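Long-range contacts in phosphonomutase (Burkholderia cenocepacia J2315, PDB 4MG4), which is a phosphonomutase-type protein built as a closed beta/alpha barrel: residues Ala43-Ser54 with Thr85-Glu94; Arg71-Val82 with Glu106-Ala116. All coordinates share one frame; numbering follows the deposited sequence.

Interaction 1: Ala43-Ser54 with Thr85-Glu94; sequences ADAGAVALATGS and TDLPVTVDLE
The hydroxyl OG1 of T52 accepts the backbone N-H of D92, with OG1 and N 3.1 Å apart, and also bonds a water that donates to the carbonyl O of D92. A chi1 of 72° places OG1 between the backbone N and the carbonyl carbon of T52, which turns it to the neighbouring strand. The side chain of D92 in turn holds the start of helix 54-60: its OD2 takes the N-H of S54 at 3.0 Å from OD2 to N, met 37° out of the carboxylate plane, while OD1 closes an Asx turn onto E94 N. Earlier in the pair the strands are parallel neighbours of the barrel, L50 beside V89 and A51 beside T90. Their backbone bonds run from L50 N to P88 O, T90 N to L50 O and T52 N to T90 O, each 2.9 Å. On the side preceding the strands, L87 crosses L50 at about a right angle, its CD1 3.7 Å from A43 CB and 3.9 Å from L50 CD2. T85 OG1 meets L50 CD1 tip to tip. Helix 71-84 packs on T52, V89 and V91, helix 11-20 touches A49, P88 and T90, and strands 28-33 and 118-122 continue the sheet beyond the pair.

Interaction 2: Arg71-Val82 with Glu106-Ala116; sequences RALMMEVLERIV and ETIAMSIRAGA
Helices 71-82 and 106-113 run nearly side by side, their axes 10.0 Å apart at closest approach and 28° from parallel, as consecutive outer helices of a beta/alpha barrel. They are joined most closely where the second ends in a Schellman motif at G115, with the CA atoms of E79 and A114 5.2 Å apart. There the methyl of A114 is wedged between L78 and E79: its CB lies 3.6 Å from L78 CD2 and 3.7 Å from E79 CG. L78 CD2 reaches on to A116 CB, while CG2 of V82 rests on the carbonyl oxygens of A114 and G115. One turn back toward the start of helix 71-82, M75 bends at chi2 and lays its thioether along the turn T107-S111, with CE 3.6 Å from T107 O and 4.0 Å from M110 CB. At the far end R71 holds two residues through the edge of its guanidinium. A bend at chi3 (71°) in an otherwise extended chain brings the group over to E106 and T107. NH2 gives a hydrogen bond to T107 OG1, 2.9 Å away and tilted from the guanidinium plane; that hydroxyl also bonds G96 O. The salt bridge is straighter: R71 NH1 meets E106 OE2 at 2.7 Å, in the guanidinium plane and on the anti lone pair of OE2, although the carboxylate plane is turned 55° from the guanidinium.

Both contacts belong to one closed barrel of eight parallel strands, and their centres lie about 13 Å apart. Their segments alternate along the chain: 43-54, 71-82, 85-94, then 106-116. Helix 71-84 leads into strand 89-92, which is followed by helix 101-113. Interaction 1 lies in the barrel wall, and interaction 2 in the helical layer outside it. The layers touch directly: T52 CG2 packs on I81 CD1, V91 CG1 on A116 CB, and L93 CD1 on I108 CD1 at 3.6 Å. Strand pairing and helix pairing are thus successive shells of the same sector of the beta/alpha barrel, with strand 89-92 backed by both helices.

Interaction 1: Ala43-Ser54 with Thr85-Glu94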
loop_
_atom_site.group_PDB
_atom_site.type_symbol
_atom_site.label_atom_id
_atom_site.label_comp_id
_atom_site.label_asym_id
_atom_site.label_seq_id
_atom_site.Cartn_x
_atom_site.Cartn_y
_atom_site.Cartn_z
ATOM N N ALA A 43 -13.960 2.273 -2.712
ATOM C CA ALA A 43 -15.389 2.098 -2.344
ATOM C C ALA A 43 -16.023 3.460 -1.981
ATOM O O ALA A 43 -17.133 3.790 -2.435
ATOM C CB ALA A 43 -15.531 1.178 -1.173
ATOM N N ASP A 44 -15.313 4.262 -1.190
ATOM C CA ASP A 44 -15.868 5.579 -0.835
ATOM C C ASP A 44 -16.030 6.523 -2.004
ATOM O O ASP A 44 -16.893 7.420 -1.956
ATOM C CB ASP A 44 -15.032 6.251 0.259
ATOM C CG ASP A 44 -15.213 5.620 1.626
ATOM O OD1 ASP A 44 -16.130 4.819 1.863
ATOM O OD2 ASP A 44 -14.404 5.935 2.522
ATOM N N ALA A 45 -15.240 6.348 -3.048
ATOM C CA ALA A 45 -15.330 7.130 -4.262
ATOM C C ALA A 45 -16.438 6.678 -5.237
ATOM O O ALA A 45 -16.589 7.259 -6.310
ATOM C CB ALA A 45 -14.001 7.114 -4.955
ATOM N N GLY A 46 -17.174 5.638 -4.857
ATOM C CA GLY A 46 -18.408 5.236 -5.539
ATOM C C GLY A 46 -18.319 3.991 -6.367
ATOM O O GLY A 46 -19.230 3.691 -7.154
ATOM N N ALA A 47 -17.244 3.230 -6.224
ATOM C CA ALA A 47 -17.149 1.999 -7.006
ATOM C C ALA A 47 -18.254 1.049 -6.654
ATOM O O ALA A 47 -18.755 1.036 -5.508
ATOM C CB ALA A 47 -15.831 1.335 -6.763
ATOM N N VAL A 48 -18.619 0.215 -7.628
ATOM C CA VAL A 48 -19.690 -0.769 -7.409
ATOM C C VAL A 48 -19.164 -2.186 -7.108
ATOM O O VAL A 48 -19.900 -3.050 -6.639
ATOM C CB VAL A 48 -20.662 -0.786 -8.603
ATOM C CG1 VAL A 48 -21.366 0.564 -8.683
ATOM C CG2 VAL A 48 -19.945 -1.045 -9.908
ATOM N N ALA A 49 -17.887 -2.379 -7.359
ATOM C CA ALA A 49 -17.200 -3.602 -7.029
ATOM C C ALA A 49 -15.721 -3.263 -6.970
ATOM O O ALA A 49 -15.316 -2.230 -7.510
ATOM C CB ALA A 49 -17.452 -4.625 -8.100
ATOM N N LEU A 50 -14.927 -4.139 -6.367
ATOM C CA LEU A 50 -13.465 -4.023 -6.332
ATOM C C LEU A 50 -12.775 -5.225 -7.002
ATOM O O LEU A 50 -13.277 -6.363 -6.935
ATOM C CB LEU A 50 -12.953 -3.984 -4.901
ATOM C CG LEU A 50 -13.587 -2.835 -4.052
ATOM C CD1 LEU A 50 -13.069 -3.007 -2.647
ATOM C CD2 LEU A 50 -13.359 -1.440 -4.606
ATOM N N ALA A 51 -11.601 -4.953 -7.573
ATOM C CA ALA A 51 -10.754 -5.988 -8.088
ATOM C C ALA A 51 -9.390 -5.871 -7.441
ATOM O O ALA A 51 -8.948 -4.751 -7.131
ATOM C CB ALA A 51 -10.593 -5.855 -9.591
ATOM N N THR A 52 -8.685 -6.977 -7.274
ATOM C CA THR A 52 -7.271 -6.867 -7.040
ATOM C C THR A 52 -6.554 -7.029 -8.356
ATOM O O THR A 52 -7.049 -7.718 -9.294
ATOM C CB THR A 52 -6.788 -7.875 -6.032
ATOM O OG1 THR A 52 -6.804 -9.182 -6.634
ATOM C CG2 THR A 52 -7.691 -7.887 -4.817
ATOM N N GLY A 53 -5.351 -6.472 -8.420
ATOM C CA GLY A 53 -4.501 -6.691 -9.568
ATOM C C GLY A 53 -3.201 -7.294 -9.051
ATOM O O GLY A 53 -2.599 -6.783 -8.113
ATOM N N SER A 54 -2.721 -8.307 -9.726
ATOM C CA SER A 54 -1.543 -9.012 -9.252
ATOM C C SER A 54 -0.327 -8.099 -9.282
ATOM O O SER A 54 0.495 -8.170 -8.345
ATOM C CB SER A 54 -1.294 -10.300 -10.002
ATOM O OG SER A 54 -0.811 -10.112 -11.322
ATOM N N THR A 85 -14.553 -3.576 3.035
ATOM C CA THR A 85 -15.756 -2.970 2.469
ATOM C C THR A 85 -16.813 -4.058 2.277
ATOM O O THR A 85 -16.507 -5.274 2.344
ATOM C CB THR A 85 -15.528 -2.170 1.164
ATOM O OG1 THR A 85 -15.790 -2.988 0.010
ATOM C CG2 THR A 85 -14.132 -1.459 1.072
ATOM N N ASP A 86 -18.046 -3.594 2.012
ATOM C CA ASP A 86 -19.184 -4.452 1.737
ATOM C C ASP A 86 -19.351 -4.765 0.227
ATOM O O ASP A 86 -20.313 -5.459 -0.197
ATOM C CB ASP A 86 -20.472 -3.759 2.249
ATOM C CG ASP A 86 -20.499 -3.669 3.771
ATOM O OD1 ASP A 86 -20.087 -4.665 4.397
ATOM O OD2 ASP A 86 -20.904 -2.625 4.328
ATOM N N LEU A 87 -18.441 -4.271 -0.593
ATOM C CA LEU A 87 -18.536 -4.507 -2.030
ATOM C C LEU A 87 -18.102 -5.907 -2.427
ATOM O O LEU A 87 -17.266 -6.548 -1.753
ATOM C CB LEU A 87 -17.718 -3.505 -2.839
ATOM C CG LEU A 87 -18.053 -1.982 -2.708
ATOM C CD1 LEU A 87 -17.117 -1.141 -3.523
ATOM C CD2 LEU A 87 -19.508 -1.778 -3.181
ATOM N N PRO A 88 -18.653 -6.424 -3.526
ATOM C CA PRO A 88 -18.097 -7.638 -4.106
ATOM C C PRO A 88 -16.650 -7.430 -4.559
ATOM O O PRO A 88 -16.353 -6.395 -5.153
ATOM C CB PRO A 88 -18.977 -7.895 -5.348
ATOM C CG PRO A 88 -20.139 -6.976 -5.196
ATOM C CD PRO A 88 -19.660 -5.822 -4.408
ATOM N N VAL A 89 -15.806 -8.439 -4.282
ATOM C CA VAL A 89 -14.375 -8.360 -4.592
ATOM C C VAL A 89 -14.020 -9.518 -5.502
ATOM O O VAL A 89 -14.290 -10.694 -5.135
ATOM C CB VAL A 89 -13.480 -8.433 -3.323
ATOM C CG1 VAL A 89 -12.002 -8.463 -3.694
ATOM C CG2 VAL A 89 -13.806 -7.255 -2.419
ATOM N N THR A 90 -13.350 -9.217 -6.615
ATOM C CA THR A 90 -12.779 -10.235 -7.500
ATOM C C THR A 90 -11.277 -10.200 -7.386
ATOM O O THR A 90 -10.687 -9.091 -7.193
ATOM C CB THR A 90 -13.263 -10.041 -8.943
ATOM O OG1 THR A 90 -12.825 -11.145 -9.758
ATOM C CG2 THR A 90 -12.886 -8.695 -9.509
ATOM N N VAL A 91 -10.644 -11.372 -7.526
ATOM C CA VAL A 91 -9.208 -11.479 -7.303
ATOM C C VAL A 91 -8.471 -11.943 -8.545
ATOM O O VAL A 91 -8.828 -12.943 -9.165
ATOM C CB VAL A 91 -8.900 -12.381 -6.086
ATOM C CG1 VAL A 91 -9.397 -13.802 -6.271
ATOM C CG2 VAL A 91 -7.403 -12.466 -5.857
ATOM N N ASP A 92 -7.363 -11.276 -8.848
ATOM C CA ASP A 92 -6.465 -11.710 -9.903
ATOM C C ASP A 92 -5.616 -12.854 -9.406
ATOM O O ASP A 92 -4.748 -12.670 -8.538
ATOM C CB ASP A 92 -5.605 -10.542 -10.372
ATOM C CG ASP A 92 -4.658 -10.887 -11.512
ATOM O OD1 ASP A 92 -4.649 -12.011 -12.028
ATOM O OD2 ASP A 92 -3.927 -9.910 -11.907
ATOM N N LEU A 93 -5.877 -14.043 -9.909
ATOM C CA LEU A 93 -5.075 -15.245 -9.536
ATOM C C LEU A 93 -3.991 -15.611 -10.543
ATOM O O LEU A 93 -3.437 -16.719 -10.486
ATOM C CB LEU A 93 -5.999 -16.422 -9.331
ATOM C CG LEU A 93 -7.004 -16.182 -8.200
ATOM C CD1 LEU A 93 -7.958 -17.338 -8.109
ATOM C CD2 LEU A 93 -6.333 -15.944 -6.844
ATOM N N GLU A 94 -3.718 -14.718 -11.489
ATOM C CA GLU A 94 -2.697 -14.941 -12.508
ATOM C C GLU A 94 -2.989 -16.269 -13.208
ATOM O O GLU A 94 -4.129 -16.463 -13.616
ATOM C CB GLU A 94 -1.295 -14.846 -11.898
ATOM C CG GLU A 94 -1.046 -13.415 -11.426
ATOM C CD GLU A 94 0.381 -13.218 -10.939
ATOM O OE1 GLU A 94 1.245 -13.135 -11.831
ATOM O OE2 GLU A 94 0.615 -13.192 -9.698
HETATM O O HOH W 1 -4.273 -10.161 -6.902
HETATM O O HOH W 2 2.043 -9.750 -11.530
#

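Interaction 2: Arg71-Val82 with Glu106-Ala116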
loop_
_atom_site.group_PDB
_atom_site.type_symbol
_atom_site.label_atom_id
_atom_site.label_comp_id
_atom_site.label_asym_id
_atom_site.label_seq_id
_atom_site.Cartn_x
_atom_site.Cartn_y
_atom_site.Cartn_z
ATOM N N ARG A 71 1.349 -17.628 -2.606
ATOM C CA ARG A 71 -0.113 -17.643 -2.632
ATOM C C ARG A 71 -0.702 -17.243 -1.278
ATOM O O ARG A 71 -1.662 -16.508 -1.221
ATOM C CB ARG A 71 -0.618 -19.009 -3.000
ATOM C CG ARG A 71 -2.102 -19.042 -3.233
ATOM C CD ARG A 71 -2.636 -20.399 -3.680
ATOM N NE ARG A 71 -2.591 -21.367 -2.600
ATOM C CZ ARG A 71 -2.776 -22.660 -2.744
ATOM N NH1 ARG A 71 -2.718 -23.448 -1.658
ATOM N NH2 ARG A 71 -3.039 -23.200 -3.916
ATOM N N ALA A 72 -0.138 -17.760 -0.191
ATOM C CA ALA A 72 -0.699 -17.491 1.148
ATOM C C ALA A 72 -0.670 -16.007 1.515
ATOM O O ALA A 72 -1.585 -15.476 2.109
ATOM C CB ALA A 72 0.044 -18.332 2.182
ATOM N N LEU A 73 0.400 -15.340 1.121
ATOM C CA LEU A 73 0.530 -13.906 1.303
ATOM C C LEU A 73 -0.509 -13.177 0.440
ATOM O O LEU A 73 -1.154 -12.261 0.976
ATOM C CB LEU A 73 1.971 -13.431 1.040
ATOM C CG LEU A 73 2.410 -12.058 1.548
ATOM C CD1 LEU A 73 1.905 -11.718 2.944
ATOM C CD2 LEU A 73 3.939 -12.068 1.526
ATOM N N MET A 74 -0.730 -13.576 -0.826
ATOM C CA MET A 74 -1.822 -12.998 -1.649
ATOM C C MET A 74 -3.161 -13.200 -0.971
ATOM O O MET A 74 -3.968 -12.268 -0.945
ATOM C CB MET A 74 -1.918 -13.530 -3.094
ATOM C CG MET A 74 -3.214 -13.003 -3.859
ATOM S SD MET A 74 -2.686 -11.310 -4.387
ATOM C CE MET A 74 -1.401 -11.603 -5.579
ATOM N N MET A 75 -3.387 -14.395 -0.389
ATOM C CA MET A 75 -4.671 -14.651 0.227
ATOM C C MET A 75 -4.863 -13.798 1.463
ATOM O O MET A 75 -5.976 -13.376 1.754
ATOM C CB MET A 75 -4.842 -16.147 0.537
ATOM C CG MET A 75 -4.802 -17.054 -0.691
ATOM S SD MET A 75 -6.340 -16.845 -1.649
ATOM C CE MET A 75 -5.880 -17.764 -3.105
ATOM N N GLU A 76 -3.782 -13.523 2.188
ATOM C CA GLU A 76 -3.878 -12.690 3.376
ATOM C C GLU A 76 -4.261 -11.279 2.968
ATOM O O GLU A 76 -5.150 -10.655 3.568
ATOM C CB GLU A 76 -2.534 -12.697 4.124
ATOM C CG GLU A 76 -2.534 -11.803 5.347
ATOM C CD GLU A 76 -1.137 -11.629 5.948
ATOM O OE1 GLU A 76 -0.274 -12.561 5.835
ATOM O OE2 GLU A 76 -0.904 -10.538 6.540
ATOM N N VAL A 77 -3.622 -10.784 1.905
ATOM C CA VAL A 77 -3.937 -9.467 1.359
ATOM C C VAL A 77 -5.397 -9.403 0.934
ATOM O O VAL A 77 -6.125 -8.463 1.268
ATOM C CB VAL A 77 -3.006 -9.134 0.180
ATOM C CG1 VAL A 77 -3.500 -7.864 -0.515
ATOM C CG2 VAL A 77 -1.580 -8.946 0.686
ATOM N N LEU A 78 -5.823 -10.415 0.176
ATOM C CA LEU A 78 -7.218 -10.555 -0.220
ATOM C C LEU A 78 -8.194 -10.494 0.929
ATOM O O LEU A 78 -9.168 -9.795 0.859
ATOM C CB LEU A 78 -7.422 -11.849 -1.015
ATOM C CG LEU A 78 -8.836 -12.162 -1.472
ATOM C CD1 LEU A 78 -9.338 -11.039 -2.371
ATOM C CD2 LEU A 78 -8.889 -13.497 -2.210
ATOM N N GLU A 79 -7.950 -11.232 1.999
ATOM C CA GLU A 79 -8.859 -11.204 3.159
ATOM C C GLU A 79 -8.965 -9.807 3.729
ATOM O O GLU A 79 -10.054 -9.404 4.108
ATOM C CB GLU A 79 -8.420 -12.210 4.252
ATOM C CG GLU A 79 -8.504 -13.648 3.824
ATOM C CD GLU A 79 -8.092 -14.648 4.912
ATOM O OE1 GLU A 79 -7.621 -14.255 6.018
ATOM O OE2 GLU A 79 -8.136 -15.831 4.592
ATOM N N ARG A 80 -7.839 -9.092 3.848
ATOM C CA ARG A 80 -7.891 -7.721 4.411
ATOM C C ARG A 80 -8.693 -6.795 3.523
ATOM O O ARG A 80 -9.452 -5.941 4.010
ATOM C CB ARG A 80 -6.499 -7.146 4.646
ATOM C CG ARG A 80 -5.738 -7.857 5.735
ATOM C CD ARG A 80 -4.426 -7.131 6.018
ATOM N NE ARG A 80 -3.590 -7.967 6.886
ATOM C CZ ARG A 80 -3.872 -8.184 8.168
ATOM N NH1 ARG A 80 -4.960 -7.648 8.729
ATOM N NH2 ARG A 80 -3.073 -8.961 8.904
ATOM N N ILE A 81 -8.548 -6.974 2.202
ATOM C CA ILE A 81 -9.332 -6.221 1.234
ATOM C C ILE A 81 -10.816 -6.546 1.346
ATOM O O ILE A 81 -11.653 -5.628 1.409
ATOM C CB ILE A 81 -8.826 -6.449 -0.210
ATOM C CG1 ILE A 81 -7.467 -5.763 -0.396
ATOM C CG2 ILE A 81 -9.840 -5.947 -1.242
ATOM C CD1 ILE A 81 -6.673 -6.156 -1.630
ATOM N N VAL A 82 -11.142 -7.823 1.425
ATOM C CA VAL A 82 -12.520 -8.254 1.499
ATOM C C VAL A 82 -13.203 -7.694 2.730
ATOM O O VAL A 82 -14.320 -7.224 2.645
ATOM C CB VAL A 82 -12.631 -9.796 1.445
ATOM C CG1 VAL A 82 -14.026 -10.269 1.878
ATOM C CG2 VAL A 82 -12.322 -10.279 0.036
ATOM N N GLU A 106 -7.563 -25.938 -5.985
ATOM C CA GLU A 106 -7.250 -25.570 -4.589
ATOM C C GLU A 106 -7.117 -24.043 -4.465
ATOM O O GLU A 106 -7.620 -23.427 -3.559
ATOM C CB GLU A 106 -5.985 -26.249 -4.088
ATOM C CG GLU A 106 -5.577 -25.858 -2.667
ATOM C CD GLU A 106 -4.364 -26.659 -2.130
ATOM O OE1 GLU A 106 -4.352 -27.889 -2.215
ATOM O OE2 GLU A 106 -3.426 -26.039 -1.593
ATOM N N THR A 107 -6.428 -23.423 -5.385
ATOM C CA THR A 107 -6.274 -21.968 -5.376
ATOM C C THR A 107 -7.633 -21.256 -5.406
ATOM O O THR A 107 -7.901 -20.327 -4.673
ATOM C CB THR A 107 -5.374 -21.515 -6.539
ATOM O OG1 THR A 107 -4.055 -22.058 -6.352
ATOM C CG2 THR A 107 -5.276 -19.985 -6.622
ATOM N N ILE A 108 -8.508 -21.662 -6.330
ATOM C CA ILE A 108 -9.819 -21.066 -6.413
ATOM C C ILE A 108 -10.599 -21.298 -5.124
ATOM O O ILE A 108 -11.244 -20.407 -4.585
ATOM C CB ILE A 108 -10.624 -21.682 -7.577
ATOM C CG1 ILE A 108 -9.918 -21.342 -8.860
ATOM C CG2 ILE A 108 -12.133 -21.397 -7.458
ATOM C CD1 ILE A 108 -10.130 -20.006 -9.246
ATOM N N ALA A 109 -10.537 -22.510 -4.607
ATOM C CA ALA A 109 -11.226 -22.821 -3.366
ATOM C C ALA A 109 -10.713 -21.958 -2.252
ATOM O O ALA A 109 -11.497 -21.503 -1.434
ATOM C CB ALA A 109 -11.090 -24.315 -2.982
ATOM N N MET A 110 -9.411 -21.717 -2.199
ATOM C CA MET A 110 -8.868 -20.807 -1.192
ATOM C C MET A 110 -9.338 -19.354 -1.381
ATOM O O MET A 110 -9.583 -18.653 -0.402
ATOM C CB MET A 110 -7.363 -20.909 -1.151
ATOM C CG MET A 110 -7.002 -22.325 -0.815
ATOM S SD MET A 110 -7.043 -22.596 0.961
ATOM C CE MET A 110 -8.560 -22.613 1.825
ATOM N N SER A 111 -9.490 -18.909 -2.633
ATOM C CA SER A 111 -9.968 -17.557 -2.893
ATOM C C SER A 111 -11.370 -17.383 -2.364
ATOM O O SER A 111 -11.717 -16.321 -1.873
ATOM C CB SER A 111 -9.873 -17.189 -4.381
ATOM O OG SER A 111 -10.938 -17.800 -5.131
ATOM N N ILE A 112 -12.186 -18.428 -2.454
ATOM C CA ILE A 112 -13.568 -18.416 -1.997
ATOM C C ILE A 112 -13.601 -18.352 -0.466
ATOM O O ILE A 112 -14.359 -17.557 0.129
ATOM C CB ILE A 112 -14.322 -19.653 -2.544
ATOM C CG1 ILE A 112 -14.553 -19.464 -4.070
ATOM C CG2 ILE A 112 -15.635 -19.803 -1.849
ATOM C CD1 ILE A 112 -14.965 -20.692 -4.819
ATOM N N ARG A 113 -12.749 -19.175 0.154
ATOM C CA ARG A 113 -12.579 -19.163 1.621
ATOM C C ARG A 113 -12.134 -17.780 2.130
ATOM O O ARG A 113 -12.597 -17.336 3.211
ATOM C CB ARG A 113 -11.613 -20.262 2.070
ATOM C CG ARG A 113 -12.221 -21.599 1.785
ATOM C CD ARG A 113 -11.185 -22.693 1.864
ATOM N NE ARG A 113 -11.725 -23.966 1.438
ATOM C CZ ARG A 113 -11.119 -24.872 0.697
ATOM N NH1 ARG A 113 -9.857 -24.769 0.295
ATOM N NH2 ARG A 113 -11.821 -25.964 0.374
ATOM N N ALA A 114 -11.313 -17.083 1.339
ATOM C CA ALA A 114 -10.844 -15.718 1.617
ATOM C C ALA A 114 -11.913 -14.630 1.374
ATOM O O ALA A 114 -11.754 -13.514 1.831
ATOM C CB ALA A 114 -9.584 -15.439 0.794
ATOM N N GLY A 115 -13.010 -14.984 0.713
ATOM C CA GLY A 115 -14.183 -14.163 0.541
ATOM C C GLY A 115 -14.319 -13.489 -0.810
ATOM O O GLY A 115 -15.208 -12.615 -0.978
ATOM N N ALA A 116 -13.440 -13.855 -1.745
ATOM C CA ALA A 116 -13.627 -13.394 -3.143
ATOM C C ALA A 116 -14.853 -14.027 -3.765
ATOM O O ALA A 116 -15.171 -15.189 -3.468
ATOM C CB ALA A 116 -12.429 -13.691 -4.013
#